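Local coordinates for disulfide isomerase DsbG N-terminal domain-containing protein (Helicobacter pylori, PDB 3TDG), which is a DsbG-type thioredoxin-fold oxidoreductase that probably reduces or rearranges disulfide bonds in other proteins, at residues L151-C162 and K255-Y263; Y135-N143 and L173-V183. All blocks are in the same frame, centred on the assembly; numbering follows the deposited sequence.

In the fold
Both contacts lie in one four-stranded mixed sheet, the thioredoxin-fold part of the chain, whose order is 137-139, 177-182, 150-155, 259-262. Contact 1 joins the last two of these strands and contact 2 the first two, so the sheet has an antiparallel pair at each side and a parallel pair in the middle. Their centres are about 12 Å apart, and the parallel seam ties them: Leu151 O lies 2.8 Å from Arg179 N, and Ile153 O 2.8 Å from Val181 N, both probable hydrogen bonds. The CxxC motif, Cys159 and Cys162, belongs to contact 1; from contact 2 the side chain of Met180 comes near it without touching.

Contact 1: L151-C162 and K255-Y263; sequences LYIVSDPMCPHC and KGVPFLYHY
A CxxC motif of thioredoxin type, Cys159 to Cys162 at the start of helix 160-167, faces a cis-proline loop here. Cys162 SG lies 3.5 Å from Val257 CG2 and 3.6 Å from Pro258 CD, and the peptide bond between Val257 and Pro258 is cis, the hallmark of thioredoxin-like active sites. Val257 has CG1 anti to its carbonyl carbon (chi1 -62°), which turns CG2 to the two cysteines and Asp156 CB while CG1 meets Val154 CG1. The same Pro258 CD also rests against His161 CB.

Beyond the loop, strands 151-155 and 259-262 run antiparallel. Tyr152 and Tyr261 form a hydrogen-bonded pair, N to O 2.8 Å in both directions, and Val154 with Phe259 forms another. At the far end Leu151 CD1 sits over the centre of the His262 ring, 4.0 Å from its centroid and 9° off the normal, a CH-pi contact. Tyr152 and Tyr263 lie side by side, and Tyr152 OH is hydrogen-bonded to Arg179 NH1.

The two sulfurs also accept backbone N-H groups: Cys159, at the N-cap, accepts Cys162 N on its SG at 3.5 Å, and Asp156 N points almost straight (170°) at Cys162 SG. Each sulfur is thus met by a backbone N-H donor, while Val257 CG2 and Pro258 CD give Cys162 SG an apolar wall of carbon from the cis-proline loop.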
loop_
_atom_site.group_PDB
_atom_site.type_symbol
_atom_site.label_atom_id
_atom_site.label_comp_id
_atom_site.label_asym_id
_atom_site.label_seq_id
_atom_site.Cartn_x
_atom_site.Cartn_y
_atom_site.Cartn_z
ATOM N N LEU A 151 14.924 -9.549 -28.252
ATOM C CA LEU A 151 13.779 -8.636 -28.358
ATOM C C LEU A 151 12.452 -9.363 -28.154
ATOM O O LEU A 151 12.066 -10.191 -28.970
ATOM C CB LEU A 151 13.788 -7.934 -29.717
ATOM C CG LEU A 151 12.626 -7.019 -30.112
ATOM C CD1 LEU A 151 12.437 -5.877 -29.118
ATOM C CD2 LEU A 151 12.897 -6.479 -31.500
ATOM N N TYR A 152 11.768 -9.047 -27.066
ATOM C CA TYR A 152 10.428 -9.547 -26.834
ATOM C C TYR A 152 9.405 -8.653 -27.539
ATOM O O TYR A 152 9.474 -7.427 -27.435
ATOM C CB TYR A 152 10.122 -9.558 -25.342
ATOM C CG TYR A 152 10.572 -10.805 -24.634
ATOM C CD1 TYR A 152 9.784 -11.966 -24.664
ATOM C CD2 TYR A 152 11.781 -10.837 -23.932
ATOM C CE1 TYR A 152 10.186 -13.119 -23.999
ATOM C CE2 TYR A 152 12.198 -11.993 -23.263
ATOM C CZ TYR A 152 11.397 -13.129 -23.299
ATOM O OH TYR A 152 11.793 -14.286 -22.652
ATOM N N ILE A 153 8.470 -9.274 -28.252
ATOM C CA ILE A 153 7.368 -8.563 -28.891
ATOM C C ILE A 153 6.021 -9.155 -28.448
ATOM O O ILE A 153 5.678 -10.273 -28.830
ATOM C CB ILE A 153 7.496 -8.620 -30.427
ATOM C CG1 ILE A 153 8.864 -8.081 -30.866
ATOM C CG2 ILE A 153 6.325 -7.837 -31.109
ATOM C CD1 ILE A 153 9.084 -8.049 -32.332
ATOM N N VAL A 154 5.271 -8.427 -27.634
ATOM C CA VAL A 154 3.935 -8.863 -27.223
ATOM C C VAL A 154 2.967 -8.349 -28.291
ATOM O O VAL A 154 2.967 -7.160 -28.608
ATOM C CB VAL A 154 3.560 -8.382 -25.828
ATOM C CG1 VAL A 154 2.156 -8.897 -25.415
ATOM C CG2 VAL A 154 4.623 -8.832 -24.799
ATOM N N SER A 155 2.191 -9.267 -28.868
ATOM C CA SER A 155 1.475 -9.021 -30.110
ATOM C C SER A 155 0.132 -9.774 -30.140
ATOM O O SER A 155 0.058 -10.946 -29.741
ATOM C CB SER A 155 2.338 -9.449 -31.290
ATOM O OG SER A 155 1.694 -9.192 -32.543
ATOM N N ASP A 156 -0.910 -9.082 -30.605
ATOM C CA ASP A 156 -2.255 -9.636 -30.724
ATOM C C ASP A 156 -2.536 -9.821 -32.221
ATOM O O ASP A 156 -2.316 -8.909 -33.008
ATOM C CB ASP A 156 -3.266 -8.688 -30.077
ATOM C CG ASP A 156 -4.673 -9.287 -29.976
ATOM O OD1 ASP A 156 -5.105 -9.553 -28.832
ATOM O OD2 ASP A 156 -5.346 -9.489 -31.028
ATOM N N PRO A 157 -2.993 -11.021 -32.623
ATOM C CA PRO A 157 -3.211 -11.292 -34.043
ATOM C C PRO A 157 -4.457 -10.612 -34.669
ATOM O O PRO A 157 -4.633 -10.706 -35.885
ATOM C CB PRO A 157 -3.314 -12.824 -34.104
ATOM C CG PRO A 157 -3.666 -13.269 -32.728
ATOM C CD PRO A 157 -3.434 -12.135 -31.760
ATOM N N MET A 158 -5.291 -9.951 -33.861
ATOM C CA MET A 158 -6.434 -9.168 -34.366
ATOM C C MET A 158 -6.180 -7.657 -34.291
ATOM O O MET A 158 -7.107 -6.858 -34.309
ATOM C CB MET A 158 -7.737 -9.518 -33.618
ATOM C CG MET A 158 -8.296 -10.948 -33.867
ATOM S SD MET A 158 -8.512 -11.462 -35.595
ATOM C CE MET A 158 -10.069 -10.649 -36.004
ATOM N N CYS A 159 -4.919 -7.257 -34.198
ATOM C CA CYS A 159 -4.613 -5.862 -33.985
ATOM C C CYS A 159 -3.891 -5.337 -35.217
ATOM O O CYS A 159 -2.831 -5.845 -35.564
ATOM C CB CYS A 159 -3.766 -5.720 -32.715
ATOM S SG CYS A 159 -2.989 -4.118 -32.427
ATOM N N PRO A 160 -4.479 -4.339 -35.914
ATOM C CA PRO A 160 -3.807 -3.773 -37.086
ATOM C C PRO A 160 -2.421 -3.220 -36.805
ATOM O O PRO A 160 -1.528 -3.369 -37.632
ATOM C CB PRO A 160 -4.763 -2.654 -37.519
ATOM C CG PRO A 160 -6.116 -3.243 -37.184
ATOM C CD PRO A 160 -5.875 -3.867 -35.822
ATOM N N HIS A 161 -2.214 -2.603 -35.648
ATOM C CA HIS A 161 -0.857 -2.141 -35.317
ATOM C C HIS A 161 0.148 -3.290 -35.143
ATOM O O HIS A 161 1.330 -3.170 -35.493
ATOM C CB HIS A 161 -0.892 -1.203 -34.112
ATOM C CG HIS A 161 -1.261 0.201 -34.473
ATOM N ND1 HIS A 161 -0.378 1.256 -34.361
ATOM C CD2 HIS A 161 -2.403 0.718 -34.995
ATOM C CE1 HIS A 161 -0.971 2.367 -34.770
ATOM N NE2 HIS A 161 -2.197 2.068 -35.162
ATOM N N CYS A 162 -0.329 -4.417 -34.625
ATOM C CA CYS A 162 0.506 -5.623 -34.533
ATOM C C CYS A 162 0.753 -6.242 -35.910
ATOM O O CYS A 162 1.832 -6.773 -36.164
ATOM C CB CYS A 162 -0.095 -6.632 -33.553
ATOM S SG CYS A 162 -0.146 -6.002 -31.851
ATOM N N LYS A 255 0.444 -2.293 -20.827
ATOM C CA LYS A 255 -0.905 -1.760 -20.959
ATOM C C LYS A 255 -1.484 -1.903 -22.382
ATOM O O LYS A 255 -2.652 -1.604 -22.600
ATOM C CB LYS A 255 -0.932 -0.287 -20.533
ATOM C CG LYS A 255 -0.342 -0.008 -19.149
ATOM C CD LYS A 255 -0.614 1.432 -18.671
ATOM C CE LYS A 255 -2.092 1.671 -18.304
ATOM N NZ LYS A 255 -2.654 0.591 -17.430
ATOM N N GLY A 256 -0.673 -2.348 -23.340
ATOM C CA GLY A 256 -1.145 -2.498 -24.719
ATOM C C GLY A 256 -0.153 -3.145 -25.656
ATOM O O GLY A 256 0.972 -3.495 -25.268
ATOM N N VAL A 257 -0.575 -3.299 -26.905
ATOM C CA VAL A 257 0.228 -3.986 -27.910
ATOM C C VAL A 257 0.289 -3.134 -29.187
ATOM O O VAL A 257 -0.560 -2.282 -29.385
ATOM C CB VAL A 257 -0.347 -5.382 -28.236
ATOM C CG1 VAL A 257 -0.331 -6.309 -26.982
ATOM C CG2 VAL A 257 -1.768 -5.272 -28.812
ATOM N N PRO A 258 1.302 -3.348 -30.049
ATOM C CA PRO A 258 2.460 -4.220 -29.832
ATOM C C PRO A 258 3.368 -3.623 -28.751
ATOM O O PRO A 258 3.607 -2.414 -28.742
ATOM C CB PRO A 258 3.167 -4.226 -31.191
ATOM C CG PRO A 258 2.679 -2.989 -31.899
ATOM C CD PRO A 258 1.309 -2.711 -31.378
ATOM N N PHE A 259 3.839 -4.461 -27.838
ATOM C CA PHE A 259 4.774 -4.042 -26.804
ATOM C C PHE A 259 6.136 -4.670 -27.108
ATOM O O PHE A 259 6.267 -5.899 -27.166
ATOM C CB PHE A 259 4.247 -4.479 -25.439
ATOM C CG PHE A 259 5.105 -4.058 -24.280
ATOM C CD1 PHE A 259 4.778 -2.925 -23.542
ATOM C CD2 PHE A 259 6.220 -4.806 -23.907
ATOM C CE1 PHE A 259 5.562 -2.517 -22.457
ATOM C CE2 PHE A 259 7.014 -4.419 -22.825
ATOM C CZ PHE A 259 6.688 -3.268 -22.098
ATOM N N LEU A 260 7.149 -3.836 -27.326
ATOM C CA LEU A 260 8.495 -4.348 -27.551
ATOM C C LEU A 260 9.368 -4.136 -26.310
ATOM O O LEU A 260 9.256 -3.110 -25.621
ATOM C CB LEU A 260 9.126 -3.716 -28.785
ATOM C CG LEU A 260 8.674 -4.184 -30.169
ATOM C CD1 LEU A 260 7.185 -3.916 -30.427
ATOM C CD2 LEU A 260 9.521 -3.499 -31.241
ATOM N N TYR A 261 10.214 -5.113 -26.009
ATOM C CA TYR A 261 11.091 -5.032 -24.840
ATOM C C TYR A 261 12.421 -5.701 -25.141
ATOM O O TYR A 261 12.478 -6.913 -25.426
ATOM C CB TYR A 261 10.418 -5.653 -23.609
ATOM C CG TYR A 261 11.247 -5.644 -22.337
ATOM C CD1 TYR A 261 11.695 -4.439 -21.761
ATOM C CD2 TYR A 261 11.574 -6.839 -21.693
ATOM C CE1 TYR A 261 12.463 -4.439 -20.582
ATOM C CE2 TYR A 261 12.327 -6.854 -20.524
ATOM C CZ TYR A 261 12.773 -5.655 -19.969
ATOM O OH TYR A 261 13.521 -5.690 -18.805
ATOM N N HIS A 262 13.484 -4.893 -25.131
ATOM C CA HIS A 262 14.853 -5.404 -25.213
ATOM C C HIS A 262 15.225 -5.985 -23.865
ATOM O O HIS A 262 15.238 -5.271 -22.867
ATOM C CB HIS A 262 15.835 -4.299 -25.614
ATOM C CG HIS A 262 15.717 -3.894 -27.048
ATOM N ND1 HIS A 262 16.342 -4.581 -28.067
ATOM C CD2 HIS A 262 15.024 -2.892 -27.638
ATOM C CE1 HIS A 262 16.046 -4.016 -29.224
ATOM N NE2 HIS A 262 15.244 -2.991 -28.992
ATOM N N TYR A 263 15.497 -7.292 -23.843
ATOM C CA TYR A 263 15.896 -8.006 -22.628
ATOM C C TYR A 263 17.418 -8.133 -22.568
ATOM O O TYR A 263 18.147 -7.163 -22.795
ATOM C CB TYR A 263 15.259 -9.402 -22.610
ATOM C CG TYR A 263 15.416 -10.183 -21.309
ATOM C CD1 TYR A 263 14.293 -10.505 -20.534
ATOM C CD2 TYR A 263 16.679 -10.626 -20.865
ATOM C CE1 TYR A 263 14.414 -11.232 -19.349
ATOM C CE2 TYR A 263 16.814 -11.355 -19.675
ATOM C CZ TYR A 263 15.673 -11.653 -18.923
ATOM O OH TYR A 263 15.775 -12.366 -17.743
#

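Contact 2: Y135-N143 and L173-V183; sequences YAIELPSTN and LKENTVRMVVV. With FMT (formic acid), chain C.
Glu138 lies alongside Arg179 and points the same way, its CG 4.0 Å from Arg179 CG, in the edge pair of the thioredoxin-fold sheet. Strands 137-139 and 177-182 are antiparallel, with Ile137 and Met180, and Leu139 and Val178, as hydrogen-bonded pairs. The Leu139 N to Val178 O bond is nearly linear, with N-H...O 172°.

The salt bridge of Glu138 and Arg179 is close but not a flat, two-pronged one. A single oxygen, Glu138 OE1, takes Arg179 NE at 2.7 Å from above the carboxylate plane, and NH2 adds only a weak bond, although the two planes are just 18° apart. The Arg179 chain, extended from CG to NE, brings NE to Glu138 OE1. Thr177 CG2 packs on Glu138 CG, while Thr177 OG1 accepts from Ser141 N at 3.1 Å and is also bonded to Lys147 O.

On the face of Ile137 and Leu139 the contacts are apolar. Ile137 CD1 meets Val182 CG2 at 4.0 Å, and Leu173 CD2, from helix 169-175, presses on Leu139 CB; helix 211-222 covers Ile137 and Met180.

Just before strand 137-139, the Tyr135 and Val181 side chains cross at about a right angle, with Tyr135 CE2 4.0 Å from Val181 CG1. CG of Tyr135 stands opposite the backbone N (chi1 -166°), and this carries OH to Val182 O, a 2.7 Å bond near the ring plane. A water bridges the same end, donating to Tyr135 O and Met180 O and accepting from Val182 N. On the outer edge of strand 137-139, a formic acid, probably from the crystallisation liquor, receives Glu138 N on its O2 at 2.8 Å.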
loop_
_atom_site.group_PDB
_atom_site.type_symbol
_atom_site.label_atom_id
_atom_site.label_comp_id
_atom_site.label_asym_id
_atom_site.label_seq_id
_atom_site.Cartn_x
_atom_site.Cartn_y
_atom_site.Cartn_z
ATOM N N TYR A 135 5.759 -21.227 -24.987
ATOM C CA TYR A 135 4.746 -20.285 -25.449
ATOM C C TYR A 135 5.306 -19.284 -26.482
ATOM O O TYR A 135 4.712 -19.099 -27.571
ATOM C CB TYR A 135 4.069 -19.584 -24.269
ATOM C CG TYR A 135 2.800 -18.868 -24.671
ATOM C CD1 TYR A 135 1.557 -19.491 -24.535
ATOM C CD2 TYR A 135 2.841 -17.582 -25.212
ATOM C CE1 TYR A 135 0.400 -18.871 -24.908
ATOM C CE2 TYR A 135 1.674 -16.934 -25.609
ATOM C CZ TYR A 135 0.458 -17.584 -25.450
ATOM O OH TYR A 135 -0.714 -16.967 -25.810
ATOM N N ALA A 136 6.446 -18.662 -26.162
ATOM C CA ALA A 136 7.042 -17.662 -27.057
ATOM C C ALA A 136 7.559 -18.336 -28.291
ATOM O O ALA A 136 8.022 -19.478 -28.215
ATOM C CB ALA A 136 8.193 -16.898 -26.368
ATOM N N ILE A 137 7.495 -17.623 -29.418
ATOM C CA ILE A 137 8.040 -18.104 -30.667
ATOM C C ILE A 137 9.371 -17.424 -30.853
ATOM O O ILE A 137 9.426 -16.226 -31.173
ATOM C CB ILE A 137 7.150 -17.757 -31.871
ATOM C CG1 ILE A 137 5.760 -18.356 -31.692
ATOM C CG2 ILE A 137 7.810 -18.212 -33.187
ATOM C CD1 ILE A 137 4.687 -17.586 -32.393
ATOM N N GLU A 138 10.442 -18.181 -30.654
ATOM C CA GLU A 138 11.782 -17.627 -30.747
ATOM C C GLU A 138 12.354 -17.790 -32.155
ATOM O O GLU A 138 12.495 -18.903 -32.660
ATOM C CB GLU A 138 12.702 -18.254 -29.686
ATOM C CG GLU A 138 14.083 -17.606 -29.651
ATOM C CD GLU A 138 14.951 -18.068 -28.493
ATOM O OE1 GLU A 138 14.558 -17.922 -27.312
ATOM O OE2 GLU A 138 16.059 -18.548 -28.769
ATOM N N LEU A 139 12.670 -16.663 -32.791
ATOM C CA LEU A 139 13.266 -16.657 -34.119
ATOM C C LEU A 139 14.685 -16.081 -34.059
ATOM O O LEU A 139 14.849 -14.889 -33.814
ATOM C CB LEU A 139 12.387 -15.867 -35.092
ATOM C CG LEU A 139 10.902 -16.242 -35.069
ATOM C CD1 LEU A 139 10.036 -15.104 -35.604
ATOM C CD2 LEU A 139 10.641 -17.559 -35.808
ATOM N N PRO A 140 15.715 -16.938 -34.256
ATOM C CA PRO A 140 17.107 -16.474 -34.178
ATOM C C PRO A 140 17.434 -15.460 -35.276
ATOM O O PRO A 140 16.941 -15.594 -36.400
ATOM C CB PRO A 140 17.927 -17.764 -34.363
ATOM C CG PRO A 140 16.995 -18.732 -35.030
ATOM C CD PRO A 140 15.629 -18.392 -34.502
ATOM N N SER A 141 18.246 -14.453 -34.957
ATOM C CA SER A 141 18.627 -13.438 -35.959
ATOM C C SER A 141 19.195 -14.061 -37.217
ATOM O O SER A 141 19.844 -15.101 -37.156
ATOM C CB SER A 141 19.630 -12.425 -35.408
ATOM O OG SER A 141 20.566 -13.050 -34.568
ATOM N N THR A 142 18.924 -13.428 -38.354
ATOM C CA THR A 142 19.498 -13.844 -39.633
ATOM C C THR A 142 21.021 -13.674 -39.614
ATOM O O THR A 142 21.740 -14.328 -40.385
ATOM C CB THR A 142 18.882 -13.073 -40.826
ATOM O OG1 THR A 142 18.935 -11.661 -40.572
ATOM C CG2 THR A 142 17.432 -13.490 -41.041
ATOM N N ASN A 143 21.498 -12.816 -38.710
ATOM C CA ASN A 143 22.929 -12.596 -38.495
ATOM C C ASN A 143 23.385 -13.232 -37.179
ATOM O O ASN A 143 22.972 -12.801 -36.101
ATOM C CB ASN A 143 23.244 -11.093 -38.516
ATOM C CG ASN A 143 24.561 -10.771 -39.218
ATOM O OD1 ASN A 143 24.902 -11.379 -40.234
ATOM N ND2 ASN A 143 25.293 -9.796 -38.688
ATOM N N LEU A 173 15.124 -9.110 -37.317
ATOM C CA LEU A 173 15.949 -10.317 -37.210
ATOM C C LEU A 173 17.402 -10.022 -37.544
ATOM O O LEU A 173 18.300 -10.499 -36.860
ATOM C CB LEU A 173 15.386 -11.470 -38.047
ATOM C CG LEU A 173 14.107 -12.062 -37.430
ATOM C CD1 LEU A 173 13.422 -13.106 -38.328
ATOM C CD2 LEU A 173 14.352 -12.619 -36.024
ATOM N N LYS A 174 17.622 -9.198 -38.564
ATOM C CA LYS A 174 18.960 -8.679 -38.864
ATOM C C LYS A 174 19.686 -8.176 -37.613
ATOM O O LYS A 174 20.890 -8.366 -37.494
ATOM C CB LYS A 174 18.896 -7.600 -39.952
ATOM C CG LYS A 174 18.616 -8.178 -41.330
ATOM C CD LYS A 174 17.969 -7.173 -42.277
ATOM C CE LYS A 174 17.804 -7.794 -43.662
ATOM N NZ LYS A 174 17.099 -6.893 -44.620
ATOM N N GLU A 175 18.948 -7.596 -36.664
ATOM C CA GLU A 175 19.557 -6.997 -35.466
ATOM C C GLU A 175 19.356 -7.739 -34.139
ATOM O O GLU A 175 20.116 -7.520 -33.190
ATOM C CB GLU A 175 19.079 -5.549 -35.289
ATOM C CG GLU A 175 19.048 -4.714 -36.563
ATOM C CD GLU A 175 20.427 -4.345 -37.110
ATOM O OE1 GLU A 175 20.470 -3.821 -38.245
ATOM O OE2 GLU A 175 21.460 -4.560 -36.426
ATOM N N ASN A 176 18.322 -8.584 -34.051
ATOM C CA ASN A 176 18.011 -9.298 -32.802
ATOM C C ASN A 176 17.502 -10.719 -33.006
ATOM O O ASN A 176 17.074 -11.084 -34.087
ATOM C CB ASN A 176 16.919 -8.570 -32.004
ATOM C CG ASN A 176 17.355 -7.223 -31.489
ATOM O OD1 ASN A 176 17.747 -7.083 -30.332
ATOM N ND2 ASN A 176 17.245 -6.214 -32.336
ATOM N N THR A 177 17.537 -11.507 -31.938
ATOM C CA THR A 177 16.692 -12.686 -31.860
ATOM C C THR A 177 15.390 -12.214 -31.241
ATOM O O THR A 177 15.389 -11.601 -30.178
ATOM C CB THR A 177 17.340 -13.829 -31.051
ATOM O OG1 THR A 177 18.288 -14.495 -31.888
ATOM C CG2 THR A 177 16.290 -14.857 -30.594
ATOM N N VAL A 178 14.296 -12.493 -31.936
ATOM C CA VAL A 178 12.961 -12.085 -31.506
ATOM C C VAL A 178 12.219 -13.219 -30.807
ATOM O O VAL A 178 12.153 -14.338 -31.323
ATOM C CB VAL A 178 12.139 -11.567 -32.714
ATOM C CG1 VAL A 178 10.635 -11.435 -32.365
ATOM C CG2 VAL A 178 12.723 -10.250 -33.209
ATOM N N ARG A 179 11.696 -12.924 -29.618
ATOM C CA ARG A 179 10.731 -13.788 -28.955
ATOM C C ARG A 179 9.339 -13.170 -29.045
ATOM O O ARG A 179 8.964 -12.300 -28.245
ATOM C CB ARG A 179 11.111 -14.043 -27.498
ATOM C CG ARG A 179 12.449 -14.775 -27.356
ATOM C CD ARG A 179 12.787 -15.063 -25.924
ATOM N NE ARG A 179 14.078 -15.749 -25.858
ATOM C CZ ARG A 179 14.844 -15.822 -24.778
ATOM N NH1 ARG A 179 14.460 -15.256 -23.642
ATOM N NH2 ARG A 179 15.993 -16.479 -24.840
ATOM N N MET A 180 8.576 -13.632 -30.027
ATOM C CA MET A 180 7.236 -13.129 -30.225
ATOM C C MET A 180 6.229 -13.851 -29.301
ATOM O O MET A 180 6.107 -15.076 -29.335
ATOM C CB MET A 180 6.854 -13.287 -31.693
ATOM C CG MET A 180 5.633 -12.480 -32.077
ATOM S SD MET A 180 5.625 -12.193 -33.841
ATOM C CE MET A 180 3.897 -11.782 -34.078
ATOM N N VAL A 181 5.525 -13.076 -28.484
ATOM C CA VAL A 181 4.549 -13.598 -27.544
ATOM C C VAL A 181 3.158 -13.218 -28.063
ATOM O O VAL A 181 2.758 -12.047 -27.976
ATOM C CB VAL A 181 4.783 -13.014 -26.132
ATOM C CG1 VAL A 181 3.735 -13.515 -25.132
ATOM C CG2 VAL A 181 6.208 -13.352 -25.642
ATOM N N VAL A 182 2.452 -14.197 -28.635
ATOM C CA VAL A 182 1.173 -13.946 -29.312
ATOM C C VAL A 182 0.026 -14.149 -28.323
ATOM O O VAL A 182 -0.234 -15.270 -27.875
ATOM C CB VAL A 182 1.001 -14.808 -30.601
ATOM C CG1 VAL A 182 -0.303 -14.447 -31.352
ATOM C CG2 VAL A 182 2.171 -14.611 -31.514
ATOM N N VAL A 183 -0.621 -13.050 -27.955
ATOM C CA VAL A 183 -1.609 -13.065 -26.887
ATOM C C VAL A 183 -3.044 -13.036 -27.426
ATOM O O VAL A 183 -3.280 -12.636 -28.577
ATOM C CB VAL A 183 -1.409 -11.888 -25.918
ATOM C CG1 VAL A 183 -0.058 -12.024 -25.181
ATOM C CG2 VAL A 183 -1.496 -10.532 -26.679
HETATM C C FMT C . 10.366 -21.344 -31.928
HETATM O O1 FMT C . 10.050 -22.426 -32.452
HETATM O O2 FMT C . 9.889 -20.906 -30.875
HETATM O O HOH W 1 3.695 -16.655 -28.829
#